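Local coordinates for protein 6-phospho-alpha-glucosidase (Merdibacter massiliensis, PDB 6VC6) that hydrolyses 6-phospho-alpha-glucosides and, as in other family 4 glycosyl hydrolases, probably does so with the help of its bound NAD and manganese ion, at residues Leu103-Ala113 / Leu415-Ile425; Asp192-His200 / Met351-Val360. One frame throughout, in Å; residues are numbered along the deposited sequence.

Contact 1 of 2, residues Leu103-Ala113 / Leu415-Ile425. With G6P (6-O-phosphono-alpha-D-glucopyranose), chain F; NAD (nicotinamide-adenine-dinucleotide), chain G.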
loop_
_atom_site.group_PDB
_atom_site.type_symbol
_atom_site.label_atom_id
_atom_site.label_comp_id
_atom_site.label_asym_id
_atom_site.label_seq_id
_atom_site.Cartn_x
_atom_site.Cartn_y
_atom_site.Cartn_z
ATOM N N LEU A 103 0.220 8.762 -23.745
ATOM C CA LEU A 103 -1.093 9.183 -24.214
ATOM C C LEU A 103 -1.580 10.458 -23.537
ATOM O O LEU A 103 -2.757 10.809 -23.672
ATOM C CB LEU A 103 -2.108 8.055 -24.016
ATOM C CG LEU A 103 -1.927 6.859 -24.953
ATOM C CD1 LEU A 103 -2.852 5.716 -24.562
ATOM C CD2 LEU A 103 -2.156 7.270 -26.402
ATOM N N GLY A 104 -0.711 11.155 -22.808
ATOM C CA GLY A 104 -1.036 12.470 -22.297
ATOM C C GLY A 104 -1.685 12.521 -20.933
ATOM O O GLY A 104 -2.355 13.514 -20.624
ATOM N N ARG A 105 -1.515 11.494 -20.104
ATOM C CA ARG A 105 -2.041 11.507 -18.747
ATOM C C ARG A 105 -0.975 10.984 -17.794
ATOM O O ARG A 105 0.011 10.371 -18.210
ATOM C CB ARG A 105 -3.326 10.676 -18.622
ATOM C CG ARG A 105 -4.529 11.270 -19.343
ATOM C CD ARG A 105 -4.895 12.640 -18.789
ATOM N NE ARG A 105 -6.153 13.135 -19.345
ATOM C CZ ARG A 105 -6.245 13.862 -20.454
ATOM N NH1 ARG A 105 -5.152 14.183 -21.133
ATOM N NH2 ARG A 105 -7.432 14.268 -20.886
ATOM N N ILE A 106 -1.188 11.240 -16.501
ATOM C CA ILE A 106 -0.227 10.819 -15.489
ATOM C C ILE A 106 -0.122 9.302 -15.481
ATOM O O ILE A 106 -1.134 8.590 -15.505
ATOM C CB ILE A 106 -0.633 11.358 -14.108
ATOM C CG1 ILE A 106 -0.477 12.879 -14.056
ATOM C CG2 ILE A 106 0.193 10.701 -13.009
ATOM C CD1 ILE A 106 -0.939 13.494 -12.752
ATOM N N GLY A 107 1.110 8.800 -15.465
ATOM C CA GLY A 107 1.356 7.382 -15.298
ATOM C C GLY A 107 1.936 7.089 -13.931
ATOM O O GLY A 107 3.049 7.521 -13.619
ATOM N N GLN A 108 1.192 6.361 -13.102
ATOM C CA GLN A 108 1.605 6.127 -11.727
ATOM C C GLN A 108 1.150 4.742 -11.291
ATOM O O GLN A 108 0.241 4.150 -11.879
ATOM C CB GLN A 108 1.050 7.208 -10.791
ATOM C CG GLN A 108 1.948 7.532 -9.609
ATOM C CD GLN A 108 1.636 6.678 -8.399
ATOM O OE1 GLN A 108 0.514 6.196 -8.240
ATOM N NE2 GLN A 108 2.629 6.482 -7.539
ATOM N N GLU A 109 1.795 4.238 -10.236
ATOM C CA GLU A 109 1.577 2.860 -9.803
ATOM C C GLU A 109 0.138 2.632 -9.350
ATOM O O GLU A 109 -0.499 1.649 -9.746
ATOM C CB GLU A 109 2.556 2.509 -8.681
ATOM C CG GLU A 109 2.395 1.102 -8.127
ATOM C CD GLU A 109 2.911 0.975 -6.706
ATOM O OE1 GLU A 109 2.700 1.916 -5.912
ATOM O OE2 GLU A 109 3.527 -0.062 -6.382
ATOM N N THR A 110 -0.390 3.523 -8.509
ATOM C CA THR A 110 -1.697 3.317 -7.903
ATOM C C THR A 110 -2.724 4.390 -8.232
ATOM O O THR A 110 -3.895 4.226 -7.868
ATOM C CB THR A 110 -1.570 3.216 -6.376
ATOM O OG1 THR A 110 -0.998 4.425 -5.860
ATOM C CG2 THR A 110 -0.690 2.037 -5.991
ATOM N N CYS A 111 -2.338 5.470 -8.904
ATOM C CA CYS A 111 -3.245 6.570 -9.194
ATOM C C CYS A 111 -3.376 6.760 -10.697
ATOM O O CYS A 111 -2.391 6.652 -11.435
ATOM C CB CYS A 111 -2.760 7.869 -8.545
ATOM S SG CYS A 111 -2.543 7.766 -6.756
ATOM N N GLY A 112 -4.599 7.043 -11.143
ATOM C CA GLY A 112 -4.829 7.314 -12.548
ATOM C C GLY A 112 -5.069 6.049 -13.356
ATOM O O GLY A 112 -5.526 5.025 -12.846
ATOM N N ALA A 113 -4.746 6.138 -14.650
ATOM C CA ALA A 113 -4.963 5.014 -15.553
ATOM C C ALA A 113 -4.067 3.834 -15.197
ATOM O O ALA A 113 -4.491 2.676 -15.287
ATOM C CB ALA A 113 -4.727 5.449 -16.997
ATOM N N LEU A 415 -7.713 11.950 -12.856
ATOM C CA LEU A 415 -6.463 11.972 -13.602
ATOM C C LEU A 415 -6.629 11.580 -15.066
ATOM O O LEU A 415 -5.638 11.561 -15.802
ATOM C CB LEU A 415 -5.435 11.059 -12.925
ATOM C CG LEU A 415 -5.200 11.359 -11.440
ATOM C CD1 LEU A 415 -4.050 10.533 -10.884
ATOM C CD2 LEU A 415 -4.949 12.845 -11.221
ATOM N N ILE A 416 -7.858 11.304 -15.489
ATOM C CA ILE A 416 -8.164 11.115 -16.901
ATOM C C ILE A 416 -9.148 12.168 -17.406
ATOM O O ILE A 416 -8.839 12.929 -18.301
ATOM C CB ILE A 416 -8.698 9.701 -17.172
ATOM C CG1 ILE A 416 -7.565 8.689 -17.052
ATOM C CG2 ILE A 416 -9.346 9.621 -18.544
ATOM C CD1 ILE A 416 -6.829 8.758 -15.744
ATOM N N ASN A 417 -10.325 12.207 -16.797
ATOM C CA ASN A 417 -11.244 13.342 -16.853
ATOM C C ASN A 417 -11.899 13.554 -18.213
ATOM O O ASN A 417 -12.611 14.550 -18.392
ATOM C CB ASN A 417 -10.545 14.640 -16.427
ATOM C CG ASN A 417 -11.497 15.639 -15.805
ATOM O OD1 ASN A 417 -12.443 15.264 -15.115
ATOM N ND2 ASN A 417 -11.251 16.921 -16.049
ATOM N N ASP A 418 -11.700 12.657 -19.176
ATOM C CA ASP A 418 -12.268 12.835 -20.507
ATOM C C ASP A 418 -12.681 11.485 -21.073
ATOM O O ASP A 418 -11.945 10.503 -20.951
ATOM C CB ASP A 418 -11.269 13.525 -21.448
ATOM C CG ASP A 418 -11.807 13.684 -22.856
ATOM O OD1 ASP A 418 -11.629 12.757 -23.673
ATOM O OD2 ASP A 418 -12.409 14.739 -23.148
ATOM N N ALA A 419 -13.859 11.448 -21.704
ATOM C CA ALA A 419 -14.406 10.177 -22.175
ATOM C C ALA A 419 -13.657 9.660 -23.398
ATOM O O ALA A 419 -13.455 8.449 -23.538
ATOM C CB ALA A 419 -15.895 10.328 -22.483
ATOM N N LYS A 420 -13.247 10.555 -24.298
ATOM C CA LYS A 420 -12.502 10.116 -25.475
ATOM C C LYS A 420 -11.098 9.660 -25.098
ATOM O O LYS A 420 -10.603 8.657 -25.625
ATOM C CB LYS A 420 -12.449 11.233 -26.516
ATOM C CG LYS A 420 -13.741 11.395 -27.302
ATOM C CD LYS A 420 -13.680 12.597 -28.231
ATOM C CE LYS A 420 -14.977 12.757 -29.010
ATOM N NZ LYS A 420 -15.256 11.583 -29.883
ATOM N N LYS A 421 -10.440 10.384 -24.189
ATOM C CA LYS A 421 -9.156 9.925 -23.675
ATOM C C LYS A 421 -9.309 8.635 -22.880
ATOM O O LYS A 421 -8.414 7.782 -22.901
ATOM C CB LYS A 421 -8.517 11.013 -22.810
ATOM C CG LYS A 421 -7.164 10.635 -22.224
ATOM C CD LYS A 421 -6.134 10.405 -23.318
ATOM C CE LYS A 421 -5.899 11.668 -24.131
ATOM N NZ LYS A 421 -4.905 11.442 -25.218
ATOM N N ALA A 422 -10.437 8.471 -22.186
ATOM C CA ALA A 422 -10.677 7.246 -21.430
ATOM C C ALA A 422 -10.749 6.037 -22.354
ATOM O O ALA A 422 -10.123 5.004 -22.092
ATOM C CB ALA A 422 -11.962 7.375 -20.612
ATOM N N ARG A 423 -11.511 6.148 -23.444
ATOM C CA ARG A 423 -11.617 5.037 -24.385
ATOM C C ARG A 423 -10.279 4.751 -25.056
ATOM O O ARG A 423 -9.926 3.587 -25.278
ATOM C CB ARG A 423 -12.689 5.336 -25.434
ATOM C CG ARG A 423 -12.873 4.226 -26.458
ATOM C CD ARG A 423 -13.856 4.625 -27.548
ATOM N NE ARG A 423 -15.218 4.769 -27.042
ATOM C CZ ARG A 423 -16.054 3.753 -26.843
ATOM N NH1 ARG A 423 -15.666 2.511 -27.100
ATOM N NH2 ARG A 423 -17.276 3.979 -26.382
ATOM N N GLU A 424 -9.520 5.801 -25.381
ATOM C CA GLU A 424 -8.216 5.614 -26.010
ATOM C C GLU A 424 -7.268 4.854 -25.091
ATOM O O GLU A 424 -6.603 3.901 -25.514
ATOM C CB GLU A 424 -7.627 6.972 -26.395
ATOM C CG GLU A 424 -6.258 6.903 -27.052
ATOM C CD GLU A 424 -5.724 8.275 -27.422
ATOM O OE1 GLU A 424 -6.163 9.271 -26.809
ATOM O OE2 GLU A 424 -4.867 8.357 -28.326
ATOM N N ILE A 425 -7.200 5.257 -23.821
ATOM C CA ILE A 425 -6.313 4.585 -22.878
ATOM C C ILE A 425 -6.832 3.189 -22.552
ATOM O O ILE A 425 -6.065 2.221 -22.528
ATOM C CB ILE A 425 -6.138 5.435 -21.607
ATOM C CG1 ILE A 425 -5.479 6.775 -21.946
ATOM C CG2 ILE A 425 -5.313 4.684 -20.572
ATOM C CD1 ILE A 425 -5.235 7.658 -20.741
HETATM C C1 G6P F . 4.248 4.757 -1.094
HETATM C C2 G6P F . 2.944 3.968 -0.914
HETATM C C3 G6P F . 2.952 2.587 -1.546
HETATM C C4 G6P F . 3.628 2.669 -2.894
HETATM C C5 G6P F . 5.094 2.970 -2.645
HETATM C C6 G6P F . 5.803 3.177 -3.977
HETATM O O1 G6P F . 4.755 5.140 0.192
HETATM O O2 G6P F . 2.659 3.840 0.485
HETATM O O3 G6P F . 1.617 2.093 -1.696
HETATM O O4 G6P F . 3.495 1.415 -3.570
HETATM O O5 G6P F . 5.305 4.155 -1.869
HETATM O O6 G6P F . 7.184 2.874 -3.814
HETATM P P G6P F . 8.138 2.699 -5.095
HETATM O O1P G6P F . 7.910 1.260 -5.493
HETATM O O2P G6P F . 7.625 3.712 -6.093
HETATM O O3P G6P F . 9.517 3.011 -4.566
HETATM P PA NAD G . 8.023 -7.013 -6.826
HETATM O O1A NAD G . 9.474 -6.824 -6.455
HETATM O O2A NAD G . 7.640 -7.274 -8.262
HETATM O O5B NAD G . 7.418 -8.200 -5.926
HETATM C C5B NAD G . 6.185 -8.819 -6.278
HETATM C C4B NAD G . 6.274 -10.312 -6.013
HETATM O O4B NAD G . 4.961 -10.873 -5.940
HETATM C C3B NAD G . 7.006 -11.012 -7.147
HETATM O O3B NAD G . 8.048 -11.829 -6.610
HETATM C C2B NAD G . 5.966 -11.890 -7.809
HETATM O O2B NAD G . 6.532 -13.145 -8.190
HETATM C C1B NAD G . 4.918 -12.065 -6.725
HETATM N N9A NAD G . 3.567 -12.291 -7.294
HETATM C C8A NAD G . 3.009 -11.652 -8.339
HETATM N N7A NAD G . 1.760 -12.126 -8.588
HETATM C C5A NAD G . 1.508 -13.094 -7.687
HETATM C C6A NAD G . 0.383 -14.010 -7.380
HETATM N N6A NAD G . -0.761 -13.986 -8.107
HETATM N N1A NAD G . 0.536 -14.872 -6.349
HETATM C C2A NAD G . 1.665 -14.909 -5.616
HETATM N N3A NAD G . 2.722 -14.110 -5.840
HETATM C C4A NAD G . 2.705 -13.202 -6.843
HETATM O O3 NAD G . 7.172 -5.751 -6.300
HETATM P PN NAD G . 7.671 -4.809 -5.096
HETATM O O1N NAD G . 8.185 -3.517 -5.685
HETATM O O2N NAD G . 8.524 -5.610 -4.142
HETATM O O5D NAD G . 6.261 -4.510 -4.386
HETATM C C5D NAD G . 5.670 -5.482 -3.527
HETATM C C4D NAD G . 4.225 -5.082 -3.273
HETATM O O4D NAD G . 4.131 -4.326 -2.063
HETATM C C3D NAD G . 3.712 -4.192 -4.396
HETATM O O3D NAD G . 2.424 -4.657 -4.807
HETATM C C2D NAD G . 3.555 -2.829 -3.764
HETATM O O2D NAD G . 2.451 -2.120 -4.329
HETATM C C1D NAD G . 3.302 -3.191 -2.313
HETATM N N1N NAD G . 3.581 -2.085 -1.401
HETATM C C2N NAD G . 2.540 -1.560 -0.754
HETATM C C3N NAD G . 2.702 -0.510 0.131
HETATM C C7N NAD G . 1.496 0.043 0.828
HETATM O O7N NAD G . 1.579 1.107 1.419
HETATM N N7N NAD G . 0.356 -0.645 0.769
HETATM C C4N NAD G . 3.976 -0.005 0.357
HETATM C C5N NAD G . 5.047 -0.565 -0.332
HETATM C C6N NAD G . 4.823 -1.621 -1.211
HETATM O O HOH W 1 -3.339 12.759 -15.635
HETATM O O HOH W 2 -3.811 8.871 -15.464
#

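Contact 2 of 2, residues Asp192-His200 / Met351-Val360. With MN (manganese (II) ion), chain E; G6P (6-O-phosphono-alpha-D-glucopyranose), chain F.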
loop_
_atom_site.group_PDB
_atom_site.type_symbol
_atom_site.label_atom_id
_atom_site.label_comp_id
_atom_site.label_asym_id
_atom_site.label_seq_id
_atom_site.Cartn_x
_atom_site.Cartn_y
_atom_site.Cartn_z
ATOM N N ASP A 192 -0.095 11.921 17.846
ATOM C CA ASP A 192 -1.439 11.357 17.766
ATOM C C ASP A 192 -2.214 12.052 16.656
ATOM O O ASP A 192 -2.705 13.176 16.851
ATOM C CB ASP A 192 -2.171 11.502 19.103
ATOM C CG ASP A 192 -1.553 10.658 20.199
ATOM O OD1 ASP A 192 -1.432 11.157 21.336
ATOM O OD2 ASP A 192 -1.184 9.498 19.922
ATOM N N PRO A 193 -2.355 11.442 15.485
ATOM C CA PRO A 193 -3.020 12.111 14.367
ATOM C C PRO A 193 -4.525 11.875 14.339
ATOM O O PRO A 193 -5.049 10.899 14.881
ATOM C CB PRO A 193 -2.354 11.464 13.145
ATOM C CG PRO A 193 -2.062 10.071 13.600
ATOM C CD PRO A 193 -1.758 10.155 15.082
ATOM N N VAL A 194 -5.215 12.812 13.694
ATOM C CA VAL A 194 -6.609 12.657 13.296
ATOM C C VAL A 194 -6.638 12.724 11.776
ATOM O O VAL A 194 -6.236 13.736 11.186
ATOM C CB VAL A 194 -7.514 13.732 13.919
ATOM C CG1 VAL A 194 -8.960 13.513 13.500
ATOM C CG2 VAL A 194 -7.387 13.718 15.435
ATOM N N TYR A 195 -7.103 11.650 11.143
ATOM C CA TYR A 195 -6.917 11.452 9.713
ATOM C C TYR A 195 -8.201 10.922 9.092
ATOM O O TYR A 195 -8.950 10.171 9.723
ATOM C CB TYR A 195 -5.748 10.484 9.461
ATOM C CG TYR A 195 -5.464 10.155 8.012
ATOM C CD1 TYR A 195 -6.101 9.093 7.381
ATOM C CD2 TYR A 195 -4.537 10.888 7.282
ATOM C CE1 TYR A 195 -5.836 8.783 6.061
ATOM C CE2 TYR A 195 -4.265 10.584 5.961
ATOM C CZ TYR A 195 -4.917 9.531 5.356
ATOM O OH TYR A 195 -4.650 9.224 4.042
ATOM N N PHE A 196 -8.447 11.323 7.846
ATOM C CA PHE A 196 -9.572 10.808 7.080
ATOM C C PHE A 196 -9.208 10.807 5.604
ATOM O O PHE A 196 -8.347 11.573 5.161
ATOM C CB PHE A 196 -10.855 11.626 7.315
ATOM C CG PHE A 196 -10.924 12.911 6.526
ATOM C CD1 PHE A 196 -11.467 12.936 5.247
ATOM C CD2 PHE A 196 -10.467 14.099 7.073
ATOM C CE1 PHE A 196 -11.532 14.114 4.525
ATOM C CE2 PHE A 196 -10.534 15.282 6.356
ATOM C CZ PHE A 196 -11.067 15.288 5.081
ATOM N N GLY A 197 -9.878 9.949 4.848
ATOM C CA GLY A 197 -9.739 9.902 3.412
ATOM C C GLY A 197 -9.719 8.473 2.919
ATOM O O GLY A 197 -9.914 7.525 3.678
ATOM N N LEU A 198 -9.500 8.329 1.617
ATOM C CA LEU A 198 -9.259 7.030 1.013
ATOM C C LEU A 198 -7.759 6.748 0.993
ATOM O O LEU A 198 -6.936 7.607 1.315
ATOM C CB LEU A 198 -9.835 6.976 -0.402
ATOM C CG LEU A 198 -11.222 7.591 -0.604
ATOM C CD1 LEU A 198 -11.620 7.554 -2.072
ATOM C CD2 LEU A 198 -12.257 6.879 0.252
ATOM N N ASN A 199 -7.406 5.524 0.614
ATOM C CA ASN A 199 -5.999 5.173 0.499
ATOM C C ASN A 199 -5.333 6.029 -0.570
ATOM O O ASN A 199 -5.851 6.169 -1.680
ATOM C CB ASN A 199 -5.838 3.693 0.165
ATOM C CG ASN A 199 -4.385 3.275 0.096
ATOM O OD1 ASN A 199 -3.664 3.351 1.088
ATOM N ND2 ASN A 199 -3.943 2.846 -1.079
ATOM N N HIS A 200 -4.182 6.608 -0.221
ATOM C CA HIS A 200 -3.438 7.501 -1.110
ATOM C C HIS A 200 -4.289 8.698 -1.528
ATOM O O HIS A 200 -4.218 9.171 -2.665
ATOM C CB HIS A 200 -2.906 6.751 -2.334
ATOM C CG HIS A 200 -1.872 5.721 -2.002
ATOM N ND1 HIS A 200 -1.527 4.705 -2.866
ATOM C CD2 HIS A 200 -1.129 5.536 -0.886
ATOM C CE1 HIS A 200 -0.599 3.951 -2.304
ATOM N NE2 HIS A 200 -0.340 4.433 -1.102
HETATM N N MSE A 351 -20.619 10.227 3.732
HETATM C CA MSE A 351 -20.283 9.357 2.611
HETATM C C MSE A 351 -21.028 8.033 2.760
HETATM O O MSE A 351 -21.500 7.704 3.850
HETATM C CB MSE A 351 -18.771 9.128 2.524
HETATM C CG MSE A 351 -18.031 10.233 1.779
HETATM SE SE MSE A 351 -16.096 9.984 1.700
HETATM C CE MSE A 351 -16.037 8.381 0.591
ATOM N N GLN A 352 -21.138 7.281 1.665
ATOM C CA GLN A 352 -21.957 6.077 1.663
ATOM C C GLN A 352 -21.390 5.027 2.616
ATOM O O GLN A 352 -20.201 5.022 2.950
ATOM C CB GLN A 352 -22.066 5.504 0.250
ATOM C CG GLN A 352 -20.735 5.221 -0.421
ATOM C CD GLN A 352 -20.846 5.185 -1.933
ATOM O OE1 GLN A 352 -20.659 6.200 -2.604
ATOM N NE2 GLN A 352 -21.155 4.013 -2.476
ATOM N N ASP A 353 -22.271 4.121 3.049
ATOM C CA ASP A 353 -21.904 3.140 4.066
ATOM C C ASP A 353 -20.834 2.178 3.563
ATOM O O ASP A 353 -19.903 1.833 4.300
ATOM C CB ASP A 353 -23.140 2.359 4.516
ATOM C CG ASP A 353 -24.048 3.168 5.423
ATOM O OD1 ASP A 353 -25.190 2.724 5.666
ATOM O OD2 ASP A 353 -23.623 4.244 5.893
ATOM N N ASP A 354 -20.949 1.729 2.312
ATOM C CA ASP A 354 -20.110 0.657 1.793
ATOM C C ASP A 354 -18.810 1.159 1.166
ATOM O O ASP A 354 -18.240 0.468 0.315
ATOM C CB ASP A 354 -20.893 -0.185 0.780
ATOM C CG ASP A 354 -21.396 0.627 -0.401
ATOM O OD1 ASP A 354 -21.121 1.844 -0.465
ATOM O OD2 ASP A 354 -22.072 0.042 -1.273
ATOM N N ALA A 355 -18.331 2.331 1.565
ATOM C CA ALA A 355 -17.060 2.843 1.074
ATOM C C ALA A 355 -15.921 2.348 1.955
ATOM O O ALA A 355 -16.018 2.366 3.185
ATOM C CB ALA A 355 -17.064 4.371 1.037
HETATM N N MSE A 356 -14.848 1.892 1.319
HETATM C CA MSE A 356 -13.638 1.533 2.046
HETATM C C MSE A 356 -12.795 2.787 2.249
HETATM O O MSE A 356 -12.287 3.366 1.288
HETATM C CB MSE A 356 -12.844 0.458 1.298
HETATM C CG MSE A 356 -13.608 -0.840 1.060
HETATM SE SE MSE A 356 -14.340 -1.643 2.689
HETATM C CE MSE A 356 -12.687 -2.258 3.514
ATOM N N VAL A 357 -12.660 3.212 3.503
ATOM C CA VAL A 357 -12.002 4.465 3.842
ATOM C C VAL A 357 -10.801 4.176 4.738
ATOM O O VAL A 357 -10.615 3.065 5.232
ATOM C CB VAL A 357 -12.963 5.461 4.518
ATOM C CG1 VAL A 357 -14.077 5.854 3.560
ATOM C CG2 VAL A 357 -13.538 4.859 5.790
ATOM N N GLU A 358 -9.986 5.209 4.945
ATOM C CA GLU A 358 -8.748 5.121 5.710
ATOM C C GLU A 358 -8.866 6.019 6.933
ATOM O O GLU A 358 -9.042 7.235 6.796
ATOM C CB GLU A 358 -7.552 5.534 4.848
ATOM C CG GLU A 358 -6.203 5.093 5.379
ATOM C CD GLU A 358 -5.091 5.302 4.370
ATOM O OE1 GLU A 358 -4.904 6.452 3.918
ATOM O OE2 GLU A 358 -4.407 4.317 4.024
ATOM N N LEU A 359 -8.772 5.425 8.123
ATOM C CA LEU A 359 -9.009 6.159 9.360
ATOM C C LEU A 359 -8.121 5.615 10.470
ATOM O O LEU A 359 -7.544 4.530 10.364
ATOM C CB LEU A 359 -10.477 6.073 9.792
ATOM C CG LEU A 359 -11.555 6.561 8.825
ATOM C CD1 LEU A 359 -12.891 5.983 9.227
ATOM C CD2 LEU A 359 -11.606 8.079 8.797
ATOM N N VAL A 360 -8.030 6.390 11.553
ATOM C CA VAL A 360 -7.367 5.926 12.766
ATOM C C VAL A 360 -8.258 4.907 13.463
ATOM O O VAL A 360 -9.467 5.122 13.621
ATOM C CB VAL A 360 -7.050 7.110 13.692
ATOM C CG1 VAL A 360 -6.422 6.623 14.991
ATOM C CG2 VAL A 360 -6.140 8.108 12.994
HETATM MN MN MN E . 0.381 2.794 0.139
HETATM C C1 G6P F . 4.248 4.757 -1.094
HETATM C C2 G6P F . 2.944 3.968 -0.914
HETATM C C3 G6P F . 2.952 2.587 -1.546
HETATM C C4 G6P F . 3.628 2.669 -2.894
HETATM C C5 G6P F . 5.094 2.970 -2.645
HETATM C C6 G6P F . 5.803 3.177 -3.977
HETATM O O1 G6P F . 4.755 5.140 0.192
HETATM O O2 G6P F . 2.659 3.840 0.485
HETATM O O3 G6P F . 1.617 2.093 -1.696
HETATM O O4 G6P F . 3.495 1.415 -3.570
HETATM O O5 G6P F . 5.305 4.155 -1.869
HETATM O O6 G6P F . 7.184 2.874 -3.814
HETATM P P G6P F . 8.138 2.699 -5.095
HETATM O O1P G6P F . 7.910 1.260 -5.493
HETATM O O2P G6P F . 7.625 3.712 -6.093
HETATM O O3P G6P F . 9.517 3.011 -4.566
HETATM O O HOH W 3 -9.223 9.111 11.888
HETATM O O HOH W 4 -2.484 6.361 2.357
#

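Contact 1 of 2, residues Leu103-Ala113 / Leu415-Ile425
The carbonyl oxygen of Ile-416 is gripped side-on by Arg-105, which brings two nitrogens to this one atom. Arg-105 NE lies 2.9 Å from Ile-416 O with an N-H...O angle of 161°, in the carbonyl plane and on a lone pair. The second bond, Arg-105 NH2 to Ile-416 O, is more bent at 138° and 3.2 Å long. A third anchor fixes the guanidinium's rotation: NH1 donates to Gly-104 O, which lies in the guanidinium plane, while NH1 itself stands above the plane of that carbonyl. Against one face lies Lys-421 CG, centred over the group, so a lysine methylene covers the arginine while the ammonium is carried past it. Bends at chi2 and chi3 curl the lysine chain and set Lys-421 NZ 2.7 Å from Leu-103 O. Lys-421 NZ also forms a salt bridge with Glu-424 OE1, at 3.0 Å. Gly-104, at positive phi, is the C-prime residue of a Schellman motif closing helix 89-102, and Asp-418, at the N-cap of helix 419-432, accepts from Lys-421 N through OD1. Deeper in, the contact turns apolar: Ala-113 CB meets Ile-425 CG2 at 3.7 Å, and Leu-415 CD1 packs on Cys-111 CB and the backbone of Gly-112. Two waters bridge the backbones, one from Ile-106 N and the other from Ile-106 O and Ala-113 N, both to Leu-415 O. At the far end of the loop Glu-109 OE1 accepts from O4 of the sugar phosphate, 2.5 Å away, and OE2 from O2D of NAD. Cationic side chains thus satisfy main-chain carbonyls between the two helix ends, and polar bonds, water and apolar packing join the C-terminal helix to the loop carrying Glu-109.

Contact 2 of 2, residues Asp192-His200 / Met351-Val360
Tyr-195 and Glu-358 cross obliquely, the phenol ring and the carboxylate turned 55° apart, and they meet through a hydrogen bond from Tyr-195 OH to Glu-358 OE1 of 2.8 Å. The tyrosine ring reaches this acid because its CG stands opposite the backbone N (chi1 178°), while Glu-358 extends beyond CG with its CB at the ring edge. A water joins the same OE1 to the backbone N of His-200. Putting a phenylalanine in place of Tyr-195 would probably leave Glu-358 OE1 without its hydroxyl donor and its carboxylate freer to turn. One backbone bond accompanies the pair, Glu-358 N to Gly-197 O at 2.6 Å. Farther along, a water spans Tyr-195 O and Val-360 N, so the strands there are linked through solvent. Apolar groups pack to the sides: Leu-359 CD2 against Phe-196 CB at 3.9 Å, and Leu-198 CD2 against Val-357 CG1, also at 3.9 Å; Leu-198 CD2 touches CE of the selenomethionine Met-351 as well, at 4.1 Å. His-200 ends the first segment, and His-200 NE2 binds manganese at 2.2 Å; Cys-170 and O2 and O3 of the sugar phosphate also bind the ion. The axes of strands 192-196 and 356-360 run antiparallel at 172°, 5.4 Å apart, yet they come from different sheets: the three-stranded antiparallel sheet and the nine-stranded mixed one. Their junction leads directly into the NAD- and manganese-bearing active site characteristic of family 4 glycosyl hydrolases.

How the contacts relate
Along the chain the order is 103-113, 192-200, 351-360, 415-425, so contact 2 falls wholly within the sequence spanned by contact 1. Their centres lie about 24 Å apart, and they use different elements: contact 1 joins the loop between helices 89-102 and 113-136 to the start of helix 419-432, whereas contact 2 brings together strands of two sheets. They nevertheless meet at the active site, where Thr-110 OG1 lies 3.1 Å from His-200 ND1, a probable, weak hydrogen bond. Both touch the sugar phosphate, one through Glu-109 and the other through His-200, so segments distant in sequence converge on one ligand.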